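Local atomic coordinates of hypothetical protein PH0435 (Pyrococcus horikoshii, PDB entry 2YV4), a protein that is of unknown function but carries the C-terminal domain of the Sua5 family, whose members are threonylcarbamoyl-AMP synthases thought to take part in tRNA modification. Residues E14-K19 with I77-E82. Numbering follows the deposited sequence.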
loop_
_atom_site.group_PDB
_atom_site.type_symbol
_atom_site.label_atom_id
_atom_site.label_comp_id
_atom_site.label_asym_id
_atom_site.label_seq_id
_atom_site.Cartn_x
_atom_site.Cartn_y
_atom_site.Cartn_z
ATOM N N GLU A 14 -9.866 10.785 1.378
ATOM C CA GLU A 14 -9.598 11.612 2.555
ATOM C C GLU A 14 -9.277 10.774 3.791
ATOM O O GLU A 14 -8.296 11.043 4.490
ATOM C CB GLU A 14 -10.794 12.529 2.853
ATOM C CG GLU A 14 -10.614 13.391 4.102
ATOM C CD GLU A 14 -11.781 14.336 4.351
ATOM O OE1 GLU A 14 -12.932 13.854 4.473
ATOM O OE2 GLU A 14 -11.547 15.562 4.431
ATOM N N LYS A 15 -10.108 9.768 4.055
ATOM C CA LYS A 15 -9.923 8.887 5.204
ATOM C C LYS A 15 -8.725 7.959 5.043
ATOM O O LYS A 15 -8.024 7.665 6.011
ATOM C CB LYS A 15 -11.169 8.030 5.442
ATOM C CG LYS A 15 -12.336 8.753 6.099
ATOM C CD LYS A 15 -13.322 7.747 6.679
ATOM C CE LYS A 15 -14.463 8.432 7.416
ATOM N NZ LYS A 15 -15.302 9.253 6.503
ATOM N N VAL A 16 -8.502 7.480 3.825
ATOM C CA VAL A 16 -7.387 6.580 3.588
ATOM C C VAL A 16 -6.066 7.270 3.916
ATOM O O VAL A 16 -5.213 6.701 4.592
ATOM C CB VAL A 16 -7.375 6.089 2.127
ATOM C CG1 VAL A 16 -6.061 5.388 1.823
ATOM C CG2 VAL A 16 -8.546 5.133 1.893
ATOM N N LYS A 17 -5.898 8.502 3.448
ATOM C CA LYS A 17 -4.665 9.232 3.715
ATOM C C LYS A 17 -4.392 9.346 5.213
ATOM O O LYS A 17 -3.254 9.174 5.655
ATOM C CB LYS A 17 -4.716 10.618 3.070
ATOM C CG LYS A 17 -4.603 10.572 1.547
ATOM C CD LYS A 17 -4.476 11.961 0.936
ATOM C CE LYS A 17 -4.305 11.890 -0.579
ATOM N NZ LYS A 17 -3.046 11.196 -0.986
ATOM N N GLY A 18 -5.434 9.625 5.992
ATOM C CA GLY A 18 -5.264 9.735 7.430
ATOM C C GLY A 18 -4.948 8.396 8.083
ATOM O O GLY A 18 -4.115 8.309 8.991
ATOM N N LYS A 19 -5.608 7.341 7.617
ATOM C CA LYS A 19 -5.386 6.010 8.169
ATOM C C LYS A 19 -3.969 5.519 7.868
ATOM O O LYS A 19 -3.283 5.002 8.755
ATOM C CB LYS A 19 -6.427 5.035 7.610
ATOM C CG LYS A 19 -6.253 3.579 8.058
ATOM C CD LYS A 19 -6.341 3.408 9.574
ATOM C CE LYS A 19 -7.714 3.774 10.117
ATOM N NZ LYS A 19 -7.809 3.483 11.578
ATOM N N ILE A 77 2.062 -1.301 2.795
ATOM C CA ILE A 77 0.695 -0.795 2.847
ATOM C C ILE A 77 0.336 -0.363 1.438
ATOM O O ILE A 77 1.035 0.454 0.836
ATOM C CB ILE A 77 0.572 0.421 3.784
ATOM C CG1 ILE A 77 0.939 0.014 5.215
ATOM C CG2 ILE A 77 -0.850 0.983 3.722
ATOM C CD1 ILE A 77 1.021 1.190 6.189
ATOM N N ALA A 78 -0.731 -0.938 0.897
ATOM C CA ALA A 78 -1.175 -0.583 -0.442
ATOM C C ALA A 78 -2.403 0.299 -0.294
ATOM O O ALA A 78 -3.391 -0.099 0.310
ATOM C CB ALA A 78 -1.513 -1.842 -1.245
ATOM N N GLU A 79 -2.314 1.505 -0.834
ATOM C CA GLU A 79 -3.398 2.479 -0.784
ATOM C C GLU A 79 -4.543 2.014 -1.690
ATOM O O GLU A 79 -4.341 1.821 -2.885
ATOM C CB GLU A 79 -2.856 3.825 -1.265
ATOM C CG GLU A 79 -3.750 5.018 -1.053
ATOM C CD GLU A 79 -3.092 6.291 -1.552
ATOM O OE1 GLU A 79 -1.940 6.561 -1.137
ATOM O OE2 GLU A 79 -3.716 7.015 -2.360
ATOM N N GLY A 80 -5.733 1.828 -1.122
ATOM C CA GLY A 80 -6.871 1.388 -1.917
ATOM C C GLY A 80 -8.066 2.321 -1.803
ATOM O O GLY A 80 -9.055 1.987 -1.142
ATOM N N VAL A 81 -7.990 3.484 -2.449
ATOM C CA VAL A 81 -9.078 4.456 -2.379
ATOM C C VAL A 81 -10.284 4.046 -3.223
ATOM O O VAL A 81 -10.147 3.341 -4.227
ATOM C CB VAL A 81 -8.608 5.876 -2.806
ATOM C CG1 VAL A 81 -7.386 6.286 -1.974
ATOM C CG2 VAL A 81 -8.284 5.908 -4.300
ATOM N N GLU A 82 -11.467 4.485 -2.800
ATOM C CA GLU A 82 -12.702 4.163 -3.507
ATOM C C GLU A 82 -12.766 4.894 -4.837
ATOM O O GLU A 82 -13.172 4.325 -5.847
ATOM C CB GLU A 82 -13.918 4.550 -2.659
ATOM C CG GLU A 82 -13.940 3.896 -1.289
ATOM C CD GLU A 82 -15.163 4.276 -0.480
ATOM O OE1 GLU A 82 -15.458 5.486 -0.375
ATOM O OE2 GLU A 82 -15.825 3.365 0.056
#
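V16 meets the strand end with both its methyls and its CB. Its CG1 lies 3.7 Å from CG of E79, so a methyl rests on the aliphatic part of an acidic side chain, while V16 CB sits 4.1 Å from CG1 of V81, the two valines crossing at about a right angle. CG2 of V16 also reaches CG1 of V81, at 4.2 Å. A compact beta-branched residue suits this buried spot, where the axes of the short helix and strand segments approach to 8.5 Å: its methyls cover E79 and V81, two residues apart; with CG1 anti to the backbone N (chi1 168°), one branch is turned to E79. Between them G80 has no side chain, and only its backbone O comes loosely near V16.

E79 stays extended beyond CG, which sets its CG methylene against V16 and carries the buried carboxylate past it. There OE1 is hydrogen-bonded to Y42 and OE2 to S39. The long chain of K17 lets a helix residue reach this polar cluster: NZ comes to 4.5 Å from OE2 of E79, beyond a salt bridge, but pairs with E40 and hydrogen-bonds S39 and Y42. The positive charge nearby probably helps stabilise the buried carboxylate.

Further out, V9 and A105 also touch V16, and apolar V81 packs on L86 of helix 86-93 as well. The helix segment runs nearly antiparallel to the strand, at 158°. Helix 13-29 links parallel strands 5-11 and 34-38, a beta-alpha-beta crossover that passes over the intervening strand 75-81 in a Rossmann-like alpha/beta fold.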